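Local atomic coordinates of 3-hydroxyadipyl-CoA dehydrogenase (Escherichia coli, PDB entry 3MOG), a protein that catalyses the NAD+-dependent oxidation of 3-hydroxyadipyl-CoA to 3-oxoadipyl-CoA in the breakdown of phenylacetate. Residues Asp235-Gly238 / Gln239-Phe243; Val210-Pro213 / Glu214-Asp217; Cys183-Thr186 / Pro187-Val191; Ser121-Ile125 / Thr126-Ala130. One frame throughout, in Å; residues are numbered along the deposited sequence. Where two conformers were deposited one is given.

Contact 1 (Asp235-Gly238 / Gln239-Phe243); sequences DLIG and QDVNF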
loop_
_atom_site.group_PDB
_atom_site.type_symbol
_atom_site.label_atom_id
_atom_site.label_comp_id
_atom_site.label_asym_id
_atom_site.label_seq_id
_atom_site.Cartn_x
_atom_site.Cartn_y
_atom_site.Cartn_z
ATOM N N ASP C 235 10.522 23.173 9.719
ATOM C CA ASP C 235 11.122 24.383 9.119
ATOM C C ASP C 235 12.586 24.549 9.533
ATOM O O ASP C 235 13.417 24.975 8.739
ATOM C CB ASP C 235 10.326 25.649 9.473
ATOM C CG ASP C 235 9.330 26.062 8.382
ATOM O OD1 ASP C 235 9.054 25.254 7.471
ATOM O OD2 ASP C 235 8.817 27.210 8.439
ATOM N N LEU C 236 12.901 24.171 10.766
ATOM C CA LEU C 236 14.265 24.274 11.273
ATOM C C LEU C 236 15.165 23.098 10.927
ATOM O O LEU C 236 16.381 23.241 10.920
ATOM C CB LEU C 236 14.245 24.490 12.782
ATOM C CG LEU C 236 14.611 25.907 13.213
ATOM C CD1 LEU C 236 13.713 26.375 14.338
ATOM C CD2 LEU C 236 16.091 25.980 13.615
ATOM N N ILE C 237 14.582 21.926 10.682
ATOM C CA ILE C 237 15.358 20.781 10.212
ATOM C C ILE C 237 15.597 20.971 8.714
ATOM O O ILE C 237 16.672 20.657 8.194
ATOM C CB ILE C 237 14.662 19.422 10.532
ATOM C CG1 ILE C 237 14.736 19.120 12.032
ATOM C CG2 ILE C 237 15.328 18.248 9.784
ATOM C CD1 ILE C 237 13.877 17.936 12.469
ATOM N N GLY C 238 14.600 21.526 8.036
ATOM C CA GLY C 238 14.664 21.695 6.594
ATOM C C GLY C 238 13.703 20.718 5.971
ATOM O O GLY C 238 13.861 19.502 6.128
ATOM N N GLN C 239 12.696 21.252 5.284
ATOM C CA GLN C 239 11.631 20.446 4.701
ATOM C C GLN C 239 12.155 19.327 3.820
ATOM O O GLN C 239 11.637 18.224 3.878
ATOM C CB GLN C 239 10.632 21.305 3.917
ATOM C CG GLN C 239 9.925 22.360 4.759
ATOM C CD GLN C 239 9.006 21.757 5.794
ATOM O OE1 GLN C 239 8.566 20.617 5.663
ATOM N NE2 GLN C 239 8.710 22.523 6.839
ATOM N N ASP C 240 13.196 19.617 3.039
ATOM C CA ASP C 240 13.853 18.611 2.205
ATOM C C ASP C 240 14.404 17.431 3.007
ATOM O O ASP C 240 14.237 16.288 2.598
ATOM C CB ASP C 240 14.945 19.239 1.317
ATOM C CG ASP C 240 16.040 19.969 2.120
ATOM O OD1 ASP C 240 15.806 20.392 3.277
ATOM O OD2 ASP C 240 17.149 20.122 1.576
ATOM N N VAL C 241 15.027 17.716 4.151
ATOM C CA VAL C 241 15.672 16.686 4.974
ATOM C C VAL C 241 14.625 15.814 5.682
ATOM O O VAL C 241 14.698 14.580 5.627
ATOM C CB VAL C 241 16.668 17.311 6.001
ATOM C CG1 VAL C 241 17.362 16.228 6.848
ATOM C CG2 VAL C 241 17.725 18.177 5.286
ATOM N N ASN C 242 13.636 16.461 6.301
ATOM C CA ASN C 242 12.626 15.765 7.096
ATOM C C ASN C 242 11.721 14.911 6.214
ATOM O O ASN C 242 11.373 13.795 6.592
ATOM C CB ASN C 242 11.878 16.767 7.992
ATOM C CG ASN C 242 10.690 16.168 8.734
ATOM O OD1 ASN C 242 9.570 16.134 8.208
ATOM N ND2 ASN C 242 10.909 15.764 9.996
ATOM N N PHE C 243 11.405 15.424 5.021
ATOM C CA PHE C 243 10.582 14.724 4.031
ATOM C C PHE C 243 11.323 13.527 3.459
ATOM O O PHE C 243 10.701 12.504 3.151
ATOM C CB PHE C 243 10.175 15.681 2.898
ATOM C CG PHE C 243 9.260 15.074 1.846
ATOM C CD1 PHE C 243 7.915 14.849 2.117
ATOM C CD2 PHE C 243 9.736 14.802 0.567
ATOM C CE1 PHE C 243 7.051 14.328 1.148
ATOM C CE2 PHE C 243 8.888 14.272 -0.427
ATOM C CZ PHE C 243 7.543 14.032 -0.134
#

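Contact 2 (Val210-Pro213 / Glu214-Asp217); sequences VAAP and EVID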
loop_
_atom_site.group_PDB
_atom_site.type_symbol
_atom_site.label_atom_id
_atom_site.label_comp_id
_atom_site.label_asym_id
_atom_site.label_seq_id
_atom_site.Cartn_x
_atom_site.Cartn_y
_atom_site.Cartn_z
ATOM N N VAL C 210 -7.621 22.206 10.410
ATOM C CA VAL C 210 -8.091 22.025 11.773
ATOM C C VAL C 210 -7.756 23.268 12.564
ATOM O O VAL C 210 -8.567 23.742 13.345
ATOM C CB VAL C 210 -7.395 20.801 12.420
ATOM C CG1 VAL C 210 -7.737 20.669 13.889
ATOM C CG2 VAL C 210 -7.796 19.552 11.684
ATOM N N ALA C 211 -6.552 23.782 12.324
ATOM C CA ALA C 211 -6.002 24.936 13.016
ATOM C C ALA C 211 -4.874 25.488 12.169
ATOM O O ALA C 211 -4.342 24.783 11.313
ATOM C CB ALA C 211 -5.459 24.529 14.376
ATOM N N ALA C 212 -4.517 26.746 12.428
ATOM C CA ALA C 212 -3.303 27.380 11.900
ATOM C C ALA C 212 -2.054 26.618 12.376
ATOM O O ALA C 212 -2.086 25.985 13.441
ATOM C CB ALA C 212 -3.242 28.878 12.350
ATOM N N PRO C 213 -0.951 26.675 11.600
ATOM C CA PRO C 213 0.255 25.939 12.014
ATOM C C PRO C 213 0.792 26.356 13.382
ATOM O O PRO C 213 1.285 25.507 14.141
ATOM C CB PRO C 213 1.279 26.255 10.921
ATOM C CG PRO C 213 0.631 27.247 9.992
ATOM C CD PRO C 213 -0.844 27.187 10.217
ATOM N N GLU C 214 0.682 27.651 13.680
ATOM C CA GLU C 214 1.085 28.237 14.967
ATOM C C GLU C 214 0.287 27.659 16.121
ATOM O O GLU C 214 0.789 27.548 17.226
ATOM C CB GLU C 214 0.875 29.773 14.983
ATOM C CG GLU C 214 1.253 30.513 13.719
ATOM C CD GLU C 214 0.075 30.686 12.768
ATOM O OE1 GLU C 214 -0.930 31.321 13.162
ATOM O OE2 GLU C 214 0.160 30.194 11.622
ATOM N N VAL C 215 -0.971 27.320 15.866
ATOM C CA VAL C 215 -1.845 26.783 16.905
ATOM C C VAL C 215 -1.483 25.305 17.182
ATOM O O VAL C 215 -1.388 24.891 18.346
ATOM C CB VAL C 215 -3.340 27.009 16.544
ATOM C CG1 VAL C 215 -4.267 26.321 17.531
ATOM C CG2 VAL C 215 -3.653 28.509 16.510
ATOM N N ILE C 216 -1.252 24.536 16.113
ATOM C CA ILE C 216 -0.779 23.155 16.227
ATOM C C ILE C 216 0.537 23.103 16.998
ATOM O O ILE C 216 0.668 22.318 17.942
ATOM C CB ILE C 216 -0.571 22.505 14.842
ATOM C CG1 ILE C 216 -1.849 22.612 14.003
ATOM C CG2 ILE C 216 -0.083 21.065 15.005
ATOM C CD1 ILE C 216 -1.731 22.106 12.542
ATOM N N ASP C 217 1.495 23.958 16.622
ATOM C CA ASP C 217 2.780 24.037 17.333
ATOM C C ASP C 217 2.662 24.449 18.811
ATOM O O ASP C 217 3.439 23.992 19.661
ATOM C CB ASP C 217 3.749 24.985 16.621
ATOM C CG ASP C 217 4.330 24.391 15.341
ATOM O OD1 ASP C 217 4.163 23.181 15.077
ATOM O OD2 ASP C 217 4.953 25.150 14.584
#

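Contact 3 (Cys183-Thr186 / Pro187-Val191); sequences CHST and PGFIV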
loop_
_atom_site.group_PDB
_atom_site.type_symbol
_atom_site.label_atom_id
_atom_site.label_comp_id
_atom_site.label_asym_id
_atom_site.label_seq_id
_atom_site.Cartn_x
_atom_site.Cartn_y
_atom_site.Cartn_z
ATOM N N CYS C 183 19.984 -1.261 19.082
ATOM C CA CYS C 183 18.882 -1.566 18.196
ATOM C C CYS C 183 19.389 -2.348 16.992
ATOM O O CYS C 183 20.567 -2.309 16.686
ATOM C CB CYS C 183 18.158 -0.291 17.737
ATOM S SG CYS C 183 19.055 0.720 16.580
ATOM N N HIS C 184 18.492 -3.072 16.329
ATOM C CA HIS C 184 18.829 -3.825 15.128
ATOM C C HIS C 184 18.753 -2.900 13.929
ATOM O O HIS C 184 18.208 -1.795 14.025
ATOM C CB HIS C 184 17.876 -5.012 14.944
ATOM C CG HIS C 184 18.430 -6.101 14.079
ATOM N ND1 HIS C 184 19.491 -6.892 14.466
ATOM C CD2 HIS C 184 18.074 -6.527 12.843
ATOM C CE1 HIS C 184 19.766 -7.759 13.506
ATOM N NE2 HIS C 184 18.919 -7.559 12.511
ATOM N N SER C 185 19.296 -3.349 12.802
ATOM C CA SER C 185 19.331 -2.546 11.601
ATOM C C SER C 185 18.004 -2.548 10.842
ATOM O O SER C 185 17.911 -3.043 9.723
ATOM C CB SER C 185 20.482 -3.012 10.696
ATOM O OG SER C 185 20.763 -1.993 9.768
ATOM N N THR C 186 16.979 -1.972 11.454
ATOM C CA THR C 186 15.667 -1.876 10.833
ATOM C C THR C 186 15.448 -0.414 10.438
ATOM O O THR C 186 16.076 0.475 11.025
ATOM C CB THR C 186 14.583 -2.367 11.816
ATOM O OG1 THR C 186 14.676 -1.613 13.032
ATOM C CG2 THR C 186 14.774 -3.850 12.113
ATOM N N PRO C 187 14.575 -0.157 9.445
ATOM C CA PRO C 187 14.379 1.200 8.927
ATOM C C PRO C 187 14.060 2.231 10.009
ATOM O O PRO C 187 13.106 2.044 10.774
ATOM C CB PRO C 187 13.159 1.056 8.018
ATOM C CG PRO C 187 13.144 -0.376 7.620
ATOM C CD PRO C 187 13.708 -1.135 8.757
ATOM N N GLY C 188 14.862 3.297 10.046
ATOM C CA GLY C 188 14.657 4.435 10.944
ATOM C C GLY C 188 15.213 4.217 12.341
ATOM O O GLY C 188 15.056 5.073 13.204
ATOM N N PHE C 189 15.853 3.067 12.551
ATOM C CA PHE C 189 16.357 2.613 13.863
ATOM C C PHE C 189 15.298 2.749 14.980
ATOM O O PHE C 189 14.223 2.147 14.879
ATOM C CB PHE C 189 17.706 3.268 14.206
ATOM C CG PHE C 189 18.770 3.122 13.118
ATOM C CD1 PHE C 189 18.818 1.990 12.290
ATOM C CD2 PHE C 189 19.741 4.105 12.957
ATOM C CE1 PHE C 189 19.789 1.861 11.308
ATOM C CE2 PHE C 189 20.725 3.985 11.979
ATOM C CZ PHE C 189 20.750 2.863 11.152
ATOM N N ILE C 190 15.588 3.512 16.033
ATOM C CA ILE C 190 14.558 3.875 17.021
ATOM C C ILE C 190 14.043 5.285 16.741
ATOM O O ILE C 190 12.862 5.478 16.430
ATOM C CB ILE C 190 15.062 3.841 18.477
ATOM C CG1 ILE C 190 15.663 2.495 18.851
ATOM C CG2 ILE C 190 13.930 4.163 19.460
ATOM C CD1 ILE C 190 16.475 2.608 20.148
ATOM N N VAL C 191 14.941 6.264 16.841
ATOM C CA VAL C 191 14.566 7.680 16.812
ATOM C C VAL C 191 13.843 8.117 15.529
ATOM O O VAL C 191 12.762 8.675 15.604
ATOM C CB VAL C 191 15.782 8.621 17.086
ATOM C CG1 VAL C 191 15.332 10.069 17.058
ATOM C CG2 VAL C 191 16.432 8.297 18.420
HETATM O O HOH W 1 13.242 0.533 12.871
#

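Contact 4 (Ser121-Ile125 / Thr126-Ala130); sequences SSISI and TAIAA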
loop_
_atom_site.group_PDB
_atom_site.type_symbol
_atom_site.label_atom_id
_atom_site.label_comp_id
_atom_site.label_asym_id
_atom_site.label_seq_id
_atom_site.Cartn_x
_atom_site.Cartn_y
_atom_site.Cartn_z
ATOM N N SER C 121 22.334 6.978 8.922
ATOM C CA SER C 121 20.973 6.937 9.447
ATOM C C SER C 121 20.054 6.152 8.524
ATOM O O SER C 121 18.946 5.794 8.909
ATOM C CB SER C 121 20.406 8.351 9.550
ATOM O OG SER C 121 21.261 9.208 10.269
ATOM N N SER C 122 20.510 5.901 7.302
ATOM C CA SER C 122 19.592 5.526 6.224
ATOM C C SER C 122 19.926 4.217 5.530
ATOM O O SER C 122 19.079 3.630 4.867
ATOM C CB SER C 122 19.477 6.663 5.204
ATOM O OG SER C 122 20.731 7.289 4.968
ATOM N N ILE C 123 21.153 3.748 5.698
ATOM C CA ILE C 123 21.595 2.537 5.027
ATOM C C ILE C 123 21.636 1.363 5.991
ATOM O O ILE C 123 22.025 1.521 7.152
ATOM C CB ILE C 123 22.987 2.753 4.361
ATOM C CG1 ILE C 123 22.944 3.929 3.376
ATOM C CG2 ILE C 123 23.465 1.502 3.672
ATOM C CD1 ILE C 123 21.929 3.788 2.222
ATOM N N SER C 124 21.227 0.195 5.497
ATOM C CA SER C 124 21.317 -1.049 6.241
ATOM C C SER C 124 22.756 -1.413 6.561
ATOM O O SER C 124 23.628 -1.361 5.689
ATOM C CB SER C 124 20.682 -2.192 5.444
ATOM O OG SER C 124 20.842 -3.427 6.129
ATOM N N ILE C 125 22.988 -1.803 7.812
ATOM C CA ILE C 125 24.289 -2.282 8.261
ATOM C C ILE C 125 24.586 -3.598 7.565
ATOM O O ILE C 125 25.691 -3.818 7.075
ATOM C CB ILE C 125 24.326 -2.496 9.799
ATOM C CG1 ILE C 125 23.937 -1.213 10.564
ATOM C CG2 ILE C 125 25.684 -3.005 10.251
ATOM C CD1 ILE C 125 24.665 0.062 10.143
ATOM N N THR C 126 23.567 -4.455 7.519
ATOM C CA THR C 126 23.624 -5.760 6.872
ATOM C C THR C 126 24.100 -5.677 5.418
ATOM O O THR C 126 24.924 -6.484 5.000
ATOM C CB THR C 126 22.246 -6.456 6.959
ATOM O OG1 THR C 126 21.795 -6.396 8.312
ATOM C CG2 THR C 126 22.337 -7.919 6.542
ATOM N N ALA C 127 23.602 -4.686 4.676
ATOM C CA ALA C 127 23.995 -4.481 3.284
ATOM C C ALA C 127 25.404 -3.909 3.156
ATOM O O ALA C 127 26.101 -4.205 2.185
ATOM C CB ALA C 127 22.988 -3.602 2.557
ATOM N N ILE C 128 25.808 -3.084 4.126
ATOM C CA ILE C 128 27.182 -2.574 4.193
ATOM C C ILE C 128 28.135 -3.735 4.468
ATOM O O ILE C 128 29.163 -3.875 3.798
ATOM C CB ILE C 128 27.335 -1.471 5.281
ATOM C CG1 ILE C 128 26.641 -0.189 4.834
ATOM C CG2 ILE C 128 28.814 -1.171 5.586
ATOM C CD1 ILE C 128 26.275 0.735 5.987
ATOM N N ALA C 129 27.747 -4.588 5.417
ATOM C CA ALA C 129 28.595 -5.660 5.935
ATOM C C ALA C 129 28.564 -6.924 5.094
ATOM O O ALA C 129 29.225 -7.919 5.438
ATOM C CB ALA C 129 28.183 -5.998 7.351
ATOM N N ALA C 130 27.793 -6.870 4.009
ATOM C CA ALA C 130 27.447 -8.040 3.196
ATOM C C ALA C 130 28.656 -8.768 2.598
ATOM O O ALA C 130 28.819 -9.972 2.802
ATOM C CB ALA C 130 26.439 -7.642 2.091
#

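Contact 1 (Asp235-Gly238 / Gln239-Phe243)
The amide of Gln239 reaches back to the carboxylate of Asp235, its NE2 giving a hydrogen bond of 2.8 Å to Asp235 OD1. The oxygen is approached on its anti side, lies close to the plane of the Gln239 amide, and the two flat groups stand 79° apart. A bend at chi2 (-67°) turns the Gln239 chain back toward the preceding helix. NE2 also bonds to Thr234 OG1, while Asp235 OD1 also accepts from Val282 N, and OD2 from Tyr283 N and Trp285 NE1; an alanine at Gln239 would probably leave Asp235 OD1 without this donor and Gln265 NE2 without the acceptor OE1.

This is the junction of helix 230-237 with helix 239-252 in the C-terminal domain, and Gly238 is both the residue that breaks the first and the N-cap of the second. Its positive phi (109°) suits glycine, since a CB would press on the preceding carbonyl and on Asp240 OD1.

Among backbone bonds, Asn242 N donates to Gly238 O at 3.1 Å, almost straight, and Val241 N gives the same oxygen a weak bond.

The apolar part is small: Ile237 CG2 meets Val241 CG1 at 4.1 Å, the two branched side chains crossing nearly at right angles.

Contact 2 (Val210-Pro213 / Glu214-Asp217)
The start of helix 213-223 in the C-terminal domain is built here, with Ala212 as N-cap and Pro213 as first helical residue. Proline suits that first turn because its fixed phi (-59°) is already helical and its ring nitrogen has no hydrogen to give; amides of the first turn have no carbonyl one turn back to donate to, so none is lost. Ala212 O receives two backbone donors: Ile216 N at 3.2 Å, running nearly straight to it, and Val215 N at 3.0 Å, from well above the carbonyl plane. Pro213 O takes Asp217 N at 2.9 Å and so continues the helical pattern.

The side chains fold back over this turn. Ala211 CB fits against Val215 CG1 at 3.8 Å and lies beside Ile216 CG1; with CG1 anti to the backbone N (chi1 174°), Val215 turns that branch to Ala211 and leaves CG2 toward Ala212 CB. Glu214 lies alongside the Pro213 ring, bent at chi2 (93°), which brings OE2 to 3.4 Å from Pro213 CG and OE1 to 3.5 Å from Ala212 CB. Pro213 and Ile216 both pack on Leu231 of helix 230-237, and Asp217 bonds to Leu231 N, Glu232 N and Tyr283 OH.

Within this turn the Glu214 carboxylate lies against carbon atoms of Ala212 and Pro213; at the N-terminal end of the helix its charge would probably be favoured by the helix dipole.

Contact 3 (Cys183-Thr186 / Pro187-Val191)
Phe189 has an uncommon backbone for a residue with a side chain, phi 48° and psi -121°, and it closes a type II turn from Thr186 to Phe189. Its N donates to Thr186 O at 3.0 Å, from a direction tilted out of the carbonyl plane. Pro187 and Gly188 fill the middle of the turn: proline supplies the fixed phi of the first corner, and glycine readily takes the positive phi of the second.

A water sits within the bend. It accepts from Thr186 OG1 at 2.6 Å and donates to Pro187 O and Phe189 O, the latter at 2.8 Å. Thr186 places OG1 between its backbone N and carbonyl carbon (chi1 56°), in position for that water.

The turn reverses the chain after strand 179-184, an edge strand of its sheet, near the passage from the NAD-binding to the C-terminal domain. Cys183 SG touches Phe189 CB at 3.7 Å and stands obliquely to the ring, 5.0 Å from its centroid, a sulfur-aromatic contact. Ile190 CG1 approaches Cys183 CB at 3.9 Å, the small thiol side chain fitting between phenylalanine and isoleucine. Ile190 N and Val191 N both donate to Glu154 OE2 on strand 152-157.

Contact 4 (Ser121-Ile125 / Thr126-Ala130)
Ile128 lies back over the carbonyl of Ser124 and the side chain of Ile123. Its CB is near Ile125 O, at 3.4 Å, and chi1 of -72° sets CG1 anti to the carbonyl carbon, where it passes 3.3 Å from Ser124 O. The terminal CD1, also against Ser124 O, continues to Ile123 CG2 at 3.7 Å, the two isoleucines crossing about perpendicularly. A serine in place of Ile128 would probably open a gap beside Ile123 CG2 and weaken the packing on Phe103.

The backbone belongs to a helix start. Ser124 is the N-cap of helix 125-128, and its OG, held anti to its own N (chi1 176°), accepts a weak capping bond from Ala127 N at 3.4 Å; serine suits a cap because its short hydroxyl can meet an amide of the first turn. Ser124 O takes Ile128 N at 3.2 Å, and Ile125 O takes Ala129 N at 2.8 Å.

Thr126 OG1 receives Leu159 N, and Ile125 N donates to Ser185 OG. The short helix follows strand 115-118 in the NAD-binding domain: Ile125 and Ile128 rest on Thr118 of that strand, Ile123, Ala127 and Ile128 on helix 96-109, and Thr126 and Ala127 on Ile270 of the second subunit.

Overall arrangement
All four are local contacts, but they differ in place. Contact 3 is the most buried, at the seam between the NAD-binding and C-terminal domains, and the other three are partly buried. Contacts 3 and 4 touch through the serine after strand 179-184 and the start of helix 125-128, and both meet the second subunit. Contacts 1 and 2 lie within the C-terminal domain on successive helices, and both draw on Tyr283. Contacts 2 and 4 flank the chain's centre. Helix starts dominate contacts 1, 2 and 4, with glycine, alanine and serine at the N-cap position, of which only the serine offers a side-chain cap, whereas contact 3 uses a turn, a water and sulfur against a ring.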